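PDB 1L1J: heat shock protease HtrA from Thermotoga maritima, which probably acts as a serine endopeptidase of the S1C family in the heat-shock response, here seen as its protease domain alone. Local coordinates for residues T71-V76 against G99-D104; A16-D21 against G60-P65; F122-K127 against P215-K220. All coordinates share one frame; numbering follows the deposited sequence.

Contact 1 of 3, residues T71-V76 against G99-D104; sequences TNYHVV and GDEELD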
loop_
_atom_site.group_PDB
_atom_site.type_symbol
_atom_site.label_atom_id
_atom_site.label_comp_id
_atom_site.label_asym_id
_atom_site.label_seq_id
_atom_site.Cartn_x
_atom_site.Cartn_y
_atom_site.Cartn_z
ATOM N N THR A 71 -4.061 -0.891 -3.797
ATOM C CA THR A 71 -3.142 0.134 -3.338
ATOM C C THR A 71 -3.943 1.309 -2.822
ATOM O O THR A 71 -5.160 1.217 -2.652
ATOM C CB THR A 71 -2.219 0.634 -4.461
ATOM O OG1 THR A 71 -1.270 1.563 -3.917
ATOM C CG2 THR A 71 -3.030 1.326 -5.546
ATOM N N ASN A 72 -3.259 2.416 -2.565
ATOM C CA ASN A 72 -3.936 3.600 -2.083
ATOM C C ASN A 72 -4.359 4.473 -3.260
ATOM O O ASN A 72 -3.592 4.658 -4.211
ATOM C CB ASN A 72 -3.020 4.367 -1.131
ATOM C CG ASN A 72 -3.312 4.056 0.320
ATOM O OD1 ASN A 72 -2.483 4.286 1.197
ATOM N ND2 ASN A 72 -4.512 3.545 0.582
ATOM N N TYR A 73 -5.586 4.989 -3.208
ATOM C CA TYR A 73 -6.082 5.823 -4.285
ATOM C C TYR A 73 -5.208 7.044 -4.474
ATOM O O TYR A 73 -4.939 7.436 -5.600
ATOM C CB TYR A 73 -7.510 6.287 -4.022
ATOM C CG TYR A 73 -8.067 7.102 -5.174
ATOM C CD1 TYR A 73 -8.358 6.495 -6.399
ATOM C CD2 TYR A 73 -8.273 8.482 -5.055
ATOM C CE1 TYR A 73 -8.835 7.234 -7.473
ATOM C CE2 TYR A 73 -8.752 9.234 -6.126
ATOM C CZ TYR A 73 -9.030 8.599 -7.332
ATOM O OH TYR A 73 -9.505 9.313 -8.407
ATOM N N HIS A 74 -4.767 7.655 -3.379
ATOM C CA HIS A 74 -3.927 8.840 -3.492
ATOM C C HIS A 74 -2.664 8.500 -4.267
ATOM O O HIS A 74 -2.076 9.355 -4.921
ATOM C CB HIS A 74 -3.572 9.407 -2.106
ATOM C CG HIS A 74 -2.661 8.533 -1.290
ATOM N ND1 HIS A 74 -3.020 8.033 -0.056
ATOM C CD2 HIS A 74 -1.396 8.104 -1.513
ATOM C CE1 HIS A 74 -2.017 7.336 0.444
ATOM N NE2 HIS A 74 -1.020 7.364 -0.421
ATOM N N VAL A 75 -2.247 7.245 -4.205
ATOM C CA VAL A 75 -1.053 6.840 -4.924
ATOM C C VAL A 75 -1.372 6.931 -6.410
ATOM O O VAL A 75 -1.002 7.906 -7.056
ATOM C CB VAL A 75 -0.611 5.398 -4.519
ATOM C CG1 VAL A 75 0.516 4.901 -5.414
ATOM C CG2 VAL A 75 -0.142 5.407 -3.070
ATOM N N VAL A 76 -2.085 5.936 -6.937
ATOM C CA VAL A 76 -2.465 5.898 -8.349
ATOM C C VAL A 76 -3.454 7.001 -8.713
ATOM O O VAL A 76 -3.266 7.711 -9.697
ATOM C CB VAL A 76 -3.081 4.533 -8.723
ATOM C CG1 VAL A 76 -3.742 4.611 -10.088
ATOM C CG2 VAL A 76 -1.998 3.464 -8.734
ATOM N N GLY A 99 -11.716 2.733 -8.240
ATOM C CA GLY A 99 -11.201 3.112 -6.941
ATOM C C GLY A 99 -12.197 3.958 -6.190
ATOM O O GLY A 99 -13.366 3.985 -6.542
ATOM N N ASP A 100 -11.728 4.656 -5.161
ATOM C CA ASP A 100 -12.586 5.503 -4.335
ATOM C C ASP A 100 -11.683 6.439 -3.532
ATOM O O ASP A 100 -10.855 5.972 -2.754
ATOM C CB ASP A 100 -13.398 4.624 -3.379
ATOM C CG ASP A 100 -14.428 5.410 -2.581
ATOM O OD1 ASP A 100 -14.088 6.491 -2.047
ATOM O OD2 ASP A 100 -15.578 4.932 -2.481
ATOM N N GLU A 101 -11.836 7.749 -3.703
ATOM C CA GLU A 101 -10.975 8.670 -2.973
ATOM C C GLU A 101 -11.340 8.870 -1.513
ATOM O O GLU A 101 -10.467 9.131 -0.690
ATOM C CB GLU A 101 -10.923 10.043 -3.640
ATOM C CG GLU A 101 -10.023 11.003 -2.872
ATOM C CD GLU A 101 -10.355 12.468 -3.105
ATOM O OE1 GLU A 101 -9.997 13.001 -4.182
ATOM O OE2 GLU A 101 -10.977 13.083 -2.204
ATOM N N GLU A 102 -12.618 8.759 -1.181
ATOM C CA GLU A 102 -13.036 8.959 0.200
ATOM C C GLU A 102 -12.641 7.789 1.127
ATOM O O GLU A 102 -12.516 7.966 2.339
ATOM C CB GLU A 102 -14.547 9.220 0.252
ATOM C CG GLU A 102 -14.999 10.029 1.471
ATOM C CD GLU A 102 -14.388 11.431 1.525
ATOM O OE1 GLU A 102 -14.602 12.121 2.549
ATOM O OE2 GLU A 102 -13.703 11.843 0.552
ATOM N N LEU A 103 -12.442 6.600 0.558
ATOM C CA LEU A 103 -12.027 5.424 1.330
ATOM C C LEU A 103 -10.520 5.261 1.129
ATOM O O LEU A 103 -9.801 4.726 1.979
ATOM C CB LEU A 103 -12.733 4.176 0.808
ATOM C CG LEU A 103 -14.255 4.192 0.865
ATOM C CD1 LEU A 103 -14.797 3.090 -0.021
ATOM C CD2 LEU A 103 -14.723 4.040 2.303
ATOM N N ASP A 104 -10.081 5.739 -0.028
ATOM C CA ASP A 104 -8.699 5.709 -0.481
ATOM C C ASP A 104 -8.208 4.318 -0.857
ATOM O O ASP A 104 -7.075 3.941 -0.554
ATOM C CB ASP A 104 -7.758 6.338 0.549
ATOM C CG ASP A 104 -6.399 6.681 -0.047
ATOM O OD1 ASP A 104 -5.483 7.067 0.708
ATOM O OD2 ASP A 104 -6.247 6.566 -1.282
#
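N72 opens the contact by giving its side-chain ND2 to the backbone O of D104, at 2.8 Å. The donor lies almost in line with that carbonyl, and the bond is bent at the hydrogen. The N72 amide also stacks on the D104 carboxylate, with the planes 15° apart. Its other end, OD1, is hydrogen-bonded to S183 OG.

Y73 starts the short helix 73-76. Its backbone N makes a weak bond to D104 O. With chi1 at -177° the ring swings away from its own backbone N and lies against the backbone of D100 and E101. E101 N sits above one face, offset toward the rim. E101 CB is 3.4 Å from Y73 CD2.

H74 is held to D104 twice. Its backbone N donates to D104 OD2 at 2.8 Å. Its ring ND1 donates to the syn lone pair of D104 OD1, also at 2.8 Å. The ring and carboxylate planes are 52° apart, and D104 OD1 lies at the ring's edge but tilted from its plane. The backbone bond helps fix the rotation of the carboxylate. H74, D104 and S183 are the predicted charge-relay residues, and the His-Asp geometry is consistent with the catalytic triad of a trypsin-like protease.

Nearby, F35 meets the H74 ring edge-to-face, and I201 touches both H74 and D104. T71, on strand 68-72, packs on I20 of strand 17-23 and on A106 of strand 105-109. The 99-104 segment leads from edge strand 98-100 into strand 105-109, which pairs with strand 68-72.

Contact 2 of 3, residues A16-D21 against G60-P65; sequences AVVKID and GFIFDP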
loop_
_atom_site.group_PDB
_atom_site.type_symbol
_atom_site.label_atom_id
_atom_site.label_comp_id
_atom_site.label_asym_id
_atom_site.label_seq_id
_atom_site.Cartn_x
_atom_site.Cartn_y
_atom_site.Cartn_z
ATOM N N ALA A 16 5.027 -10.518 -3.861
ATOM C CA ALA A 16 3.726 -10.080 -4.368
ATOM C C ALA A 16 3.490 -8.589 -4.102
ATOM O O ALA A 16 2.442 -8.035 -4.479
ATOM C CB ALA A 16 2.607 -10.910 -3.734
ATOM N N VAL A 17 4.465 -7.941 -3.452
ATOM C CA VAL A 17 4.365 -6.511 -3.132
ATOM C C VAL A 17 5.067 -5.703 -4.224
ATOM O O VAL A 17 6.264 -5.839 -4.429
ATOM C CB VAL A 17 5.001 -6.207 -1.762
ATOM C CG1 VAL A 17 4.624 -4.810 -1.319
ATOM C CG2 VAL A 17 4.544 -7.235 -0.737
ATOM N N VAL A 18 4.315 -4.852 -4.911
ATOM C CA VAL A 18 4.856 -4.084 -6.022
ATOM C C VAL A 18 5.053 -2.602 -5.786
ATOM O O VAL A 18 4.621 -2.052 -4.782
ATOM C CB VAL A 18 3.951 -4.206 -7.265
ATOM C CG1 VAL A 18 3.578 -5.649 -7.513
ATOM C CG2 VAL A 18 2.703 -3.360 -7.072
ATOM N N LYS A 19 5.701 -1.974 -6.761
ATOM C CA LYS A 19 5.992 -0.545 -6.781
ATOM C C LYS A 19 4.993 0.105 -7.750
ATOM O O LYS A 19 4.458 -0.562 -8.633
ATOM C CB LYS A 19 7.427 -0.328 -7.290
ATOM C CG LYS A 19 7.726 1.071 -7.825
ATOM C CD LYS A 19 9.034 1.102 -8.612
ATOM C CE LYS A 19 9.267 2.482 -9.254
ATOM N NZ LYS A 19 10.419 2.514 -10.213
ATOM N N ILE A 20 4.737 1.396 -7.593
ATOM C CA ILE A 20 3.812 2.069 -8.486
ATOM C C ILE A 20 4.281 3.491 -8.779
ATOM O O ILE A 20 4.117 4.401 -7.961
ATOM C CB ILE A 20 2.388 2.090 -7.891
ATOM C CG1 ILE A 20 1.913 0.654 -7.660
ATOM C CG2 ILE A 20 1.438 2.805 -8.840
ATOM C CD1 ILE A 20 0.527 0.541 -7.110
ATOM N N ASP A 21 4.886 3.664 -9.953
ATOM C CA ASP A 21 5.400 4.959 -10.382
ATOM C C ASP A 21 4.568 5.508 -11.533
ATOM O O ASP A 21 4.276 4.803 -12.496
ATOM C CB ASP A 21 6.889 4.849 -10.777
ATOM C CG ASP A 21 7.195 3.629 -11.655
ATOM O OD1 ASP A 21 6.768 2.505 -11.309
ATOM O OD2 ASP A 21 7.891 3.786 -12.685
ATOM N N GLY A 60 1.764 -1.476 -3.611
ATOM C CA GLY A 60 0.479 -2.091 -3.835
ATOM C C GLY A 60 0.712 -3.573 -3.764
ATOM O O GLY A 60 1.837 -4.004 -3.523
ATOM N N PHE A 61 -0.329 -4.364 -3.979
ATOM C CA PHE A 61 -0.144 -5.791 -3.921
ATOM C C PHE A 61 -1.179 -6.570 -4.717
ATOM O O PHE A 61 -2.365 -6.213 -4.771
ATOM C CB PHE A 61 -0.107 -6.252 -2.457
ATOM C CG PHE A 61 -1.318 -5.866 -1.660
ATOM C CD1 PHE A 61 -2.339 -6.774 -1.445
ATOM C CD2 PHE A 61 -1.429 -4.596 -1.111
ATOM C CE1 PHE A 61 -3.456 -6.420 -0.697
ATOM C CE2 PHE A 61 -2.539 -4.233 -0.362
ATOM C CZ PHE A 61 -3.555 -5.147 -0.151
ATOM N N ILE A 62 -0.693 -7.636 -5.347
ATOM C CA ILE A 62 -1.508 -8.510 -6.170
ATOM C C ILE A 62 -2.337 -9.386 -5.250
ATOM O O ILE A 62 -1.789 -10.104 -4.404
ATOM C CB ILE A 62 -0.605 -9.392 -7.070
ATOM C CG1 ILE A 62 0.331 -8.492 -7.895
ATOM C CG2 ILE A 62 -1.463 -10.260 -7.975
ATOM C CD1 ILE A 62 1.559 -9.181 -8.429
ATOM N N PHE A 63 -3.657 -9.321 -5.415
ATOM C CA PHE A 63 -4.559 -10.107 -4.585
ATOM C C PHE A 63 -5.217 -11.269 -5.310
ATOM O O PHE A 63 -6.003 -12.007 -4.720
ATOM C CB PHE A 63 -5.622 -9.203 -3.939
ATOM C CG PHE A 63 -6.506 -8.464 -4.917
ATOM C CD1 PHE A 63 -7.699 -9.020 -5.356
ATOM C CD2 PHE A 63 -6.184 -7.174 -5.333
ATOM C CE1 PHE A 63 -8.568 -8.296 -6.184
ATOM C CE2 PHE A 63 -7.044 -6.446 -6.159
ATOM C CZ PHE A 63 -8.238 -7.011 -6.584
ATOM N N ASP A 64 -4.881 -11.440 -6.580
ATOM C CA ASP A 64 -5.432 -12.532 -7.373
ATOM C C ASP A 64 -4.618 -12.679 -8.655
ATOM O O ASP A 64 -4.472 -11.734 -9.426
ATOM C CB ASP A 64 -6.924 -12.282 -7.655
ATOM C CG ASP A 64 -7.848 -12.926 -6.591
ATOM O OD1 ASP A 64 -9.017 -12.491 -6.453
ATOM O OD2 ASP A 64 -7.412 -13.880 -5.900
ATOM N N PRO A 65 -4.088 -13.890 -8.895
ATOM C CA PRO A 65 -3.251 -14.312 -10.030
ATOM C C PRO A 65 -3.458 -13.631 -11.375
ATOM O O PRO A 65 -2.507 -13.441 -12.129
ATOM C CB PRO A 65 -3.486 -15.824 -10.094
ATOM C CG PRO A 65 -4.839 -15.999 -9.455
ATOM C CD PRO A 65 -4.739 -15.064 -8.288
#
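V17 and F61 face each other as an antiparallel non-hydrogen-bonded pair, and V18 and G60 as the hydrogen-bonded pair next to it. Three backbone bonds join the strands. V18 N donates to G60 O at 3.0 Å. G60 N returns a weak bond to V18 O. I62 N reaches A16 O at 3.3 Å, in a nearly straight bond, where the strand 17-23 is about to begin.

Two CA-H...O contacts add to these. F61 CA approaches A16 O at 3.5 Å, and V17 CA approaches G60 O at 3.6 Å. A16 O and G60 O thus each take an N-H and a CA-H.

The apolar contacts are looser. V18 CG1 meets I62 CD1 at 4.2 Å, the two side chains crossing at about a right angle. V18 CG2 lies over the G60 carbonyl, and I20 CD1 reaches G60 CA at 4.2 Å. F61, with chi1 at 56°, carries its ring away from the neighbouring strand.

This is antiparallel pairing of two neighbouring strands inside the N-terminal beta-barrel expected of a trypsin-like domain. The N-to-C directions of these short strand segments are 131° apart, well short of 180°. Main-chain polarity holds this buried joint together, with modest help from aliphatic side chains.

Contact 3 of 3, residues F122-K127 against P215-K220; sequences FGDSDK and PINTVK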
loop_
_atom_site.group_PDB
_atom_site.type_symbol
_atom_site.label_atom_id
_atom_site.label_comp_id
_atom_site.label_asym_id
_atom_site.label_seq_id
_atom_site.Cartn_x
_atom_site.Cartn_y
_atom_site.Cartn_z
ATOM N N PHE A 122 -6.722 -12.480 1.704
ATOM C CA PHE A 122 -7.340 -11.566 2.655
ATOM C C PHE A 122 -7.625 -12.251 3.982
ATOM O O PHE A 122 -7.947 -13.433 4.037
ATOM C CB PHE A 122 -8.649 -11.010 2.087
ATOM C CG PHE A 122 -8.470 -10.190 0.835
ATOM C CD1 PHE A 122 -9.568 -9.856 0.049
ATOM C CD2 PHE A 122 -7.210 -9.733 0.452
ATOM C CE1 PHE A 122 -9.410 -9.084 -1.101
ATOM C CE2 PHE A 122 -7.043 -8.962 -0.693
ATOM C CZ PHE A 122 -8.142 -8.634 -1.468
ATOM N N GLY A 123 -7.473 -11.497 5.059
ATOM C CA GLY A 123 -7.766 -12.032 6.367
ATOM C C GLY A 123 -9.158 -11.517 6.662
ATOM O O GLY A 123 -9.920 -11.232 5.739
ATOM N N ASP A 124 -9.488 -11.387 7.938
ATOM C CA ASP A 124 -10.791 -10.888 8.338
ATOM C C ASP A 124 -10.589 -9.798 9.378
ATOM O O ASP A 124 -10.079 -10.057 10.470
ATOM C CB ASP A 124 -11.631 -12.012 8.929
ATOM C CG ASP A 124 -13.051 -11.586 9.196
ATOM O OD1 ASP A 124 -13.346 -10.377 9.054
ATOM O OD2 ASP A 124 -13.870 -12.458 9.555
ATOM N N SER A 125 -10.982 -8.579 9.025
ATOM C CA SER A 125 -10.841 -7.443 9.918
ATOM C C SER A 125 -11.666 -7.624 11.184
ATOM O O SER A 125 -11.207 -7.296 12.278
ATOM C CB SER A 125 -11.278 -6.166 9.213
ATOM O OG SER A 125 -10.418 -5.862 8.140
ATOM N N ASP A 126 -12.880 -8.146 11.035
ATOM C CA ASP A 126 -13.760 -8.350 12.182
ATOM C C ASP A 126 -13.173 -9.286 13.239
ATOM O O ASP A 126 -13.628 -9.295 14.387
ATOM C CB ASP A 126 -15.120 -8.904 11.741
ATOM C CG ASP A 126 -15.857 -7.974 10.792
ATOM O OD1 ASP A 126 -15.781 -6.736 10.985
ATOM O OD2 ASP A 126 -16.531 -8.490 9.863
ATOM N N LYS A 127 -12.168 -10.069 12.863
ATOM C CA LYS A 127 -11.570 -11.009 13.804
ATOM C C LYS A 127 -10.159 -10.607 14.258
ATOM O O LYS A 127 -9.420 -11.429 14.778
ATOM C CB LYS A 127 -11.542 -12.418 13.184
ATOM C CG LYS A 127 -12.909 -12.992 12.789
ATOM C CD LYS A 127 -13.584 -13.799 13.910
ATOM C CE LYS A 127 -12.841 -15.117 14.200
ATOM N NZ LYS A 127 -13.548 -16.044 15.162
ATOM N N PRO A 215 -8.962 -1.449 6.685
ATOM C CA PRO A 215 -9.359 -2.844 6.923
ATOM C C PRO A 215 -9.730 -3.526 5.614
ATOM O O PRO A 215 -10.442 -2.929 4.800
ATOM C CB PRO A 215 -10.573 -2.706 7.832
ATOM C CG PRO A 215 -10.376 -1.360 8.483
ATOM C CD PRO A 215 -9.861 -0.516 7.380
ATOM N N ILE A 216 -9.279 -4.762 5.391
ATOM C CA ILE A 216 -9.639 -5.413 4.129
ATOM C C ILE A 216 -11.138 -5.646 3.995
ATOM O O ILE A 216 -11.676 -5.577 2.893
ATOM C CB ILE A 216 -8.934 -6.770 3.895
ATOM C CG1 ILE A 216 -8.439 -7.331 5.218
ATOM C CG2 ILE A 216 -7.873 -6.618 2.804
ATOM C CD1 ILE A 216 -9.548 -7.576 6.202
ATOM N N ASN A 217 -11.819 -5.932 5.097
ATOM C CA ASN A 217 -13.256 -6.132 5.019
ATOM C C ASN A 217 -13.893 -4.939 4.338
ATOM O O ASN A 217 -14.875 -5.072 3.621
ATOM C CB ASN A 217 -13.839 -6.320 6.403
ATOM C CG ASN A 217 -13.708 -7.736 6.877
ATOM O OD1 ASN A 217 -12.719 -8.411 6.573
ATOM N ND2 ASN A 217 -14.700 -8.209 7.626
ATOM N N THR A 218 -13.329 -3.763 4.561
ATOM C CA THR A 218 -13.846 -2.576 3.919
ATOM C C THR A 218 -13.455 -2.681 2.450
ATOM O O THR A 218 -14.256 -2.406 1.566
ATOM C CB THR A 218 -13.237 -1.312 4.540
ATOM O OG1 THR A 218 -13.737 -1.168 5.874
ATOM C CG2 THR A 218 -13.583 -0.073 3.719
ATOM N N VAL A 219 -12.223 -3.106 2.201
ATOM C CA VAL A 219 -11.716 -3.252 0.844
ATOM C C VAL A 219 -12.555 -4.265 0.056
ATOM O O VAL A 219 -12.837 -4.063 -1.127
ATOM C CB VAL A 219 -10.224 -3.698 0.860
ATOM C CG1 VAL A 219 -9.648 -3.682 -0.552
ATOM C CG2 VAL A 219 -9.414 -2.779 1.771
ATOM N N LYS A 220 -12.959 -5.349 0.719
ATOM C CA LYS A 220 -13.783 -6.383 0.089
ATOM C C LYS A 220 -15.130 -5.791 -0.344
ATOM O O LYS A 220 -15.614 -6.054 -1.443
ATOM C CB LYS A 220 -14.039 -7.540 1.060
ATOM C CG LYS A 220 -12.818 -8.349 1.451
ATOM C CD LYS A 220 -13.227 -9.444 2.415
ATOM C CE LYS A 220 -12.037 -10.116 3.066
ATOM N NZ LYS A 220 -12.484 -10.888 4.266
#
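The loop 122-127 passes beside the first turn of helix 216-223, with S125 and N217 closest at 5.6 Å between CA atoms. N217 carries most of the polar contact. Its OD1 accepts the backbone N of S125 at 3.0 Å, and this donor stands well above the amide carbonyl plane. Its ND2 donates to D124 OD1 at 2.9 Å, nearly along that oxygen's C-O bond. The D124 carboxylate and the N217 amide are almost parallel, 18° apart. D126 OD2 also lies 2.9 Å from N217 ND2.

The K220 chain is extended beyond CG (chi2 180°, chi3 -168°), which carries NZ to G123 O. That hydrogen bond is 3.0 Å long and lies in the carbonyl plane. A weak bond from the same NZ goes to N217 OD1. On the way, K220 CE passes F122 CB at 3.6 Å, the two side chains running in opposite directions.

A CH-pi contact adds to this. I216 CG2 sits over one face of the F122 ring, 4.2 Å from its centroid.

F122 and V219 both reach L70 of strand 68-72. I216 rests on V194, and V219 on I197, of strand 193-198. The G123 backbone bonds to V194. Helix 216-223, the last modelled in this protease domain, thus packs against strands of both sheets.

Contacts 1 and 2 belong to the same antiparallel sheet, where strands 54-64 and 68-72 are neighbours. Their centres are 15 Å apart, and I20 is the main bridge: its CG2 lies 3.5 Å from V76 CG2. T71 CB also packs on G60 CA at 3.9 Å. Contact 3 lies about 18 Å from contact 2 between centres, and the two touch where F63 CB meets F122 CE2 at 3.6 Å. Contacts 1 and 3 do not touch. Contact 1 holds two of the predicted charge-relay residues. The side chain of V17 in contact 2 is about 7 Å from that of N182, a predicted substrate-binding residue; that of P215 in contact 3 is about 10 Å from that of D104.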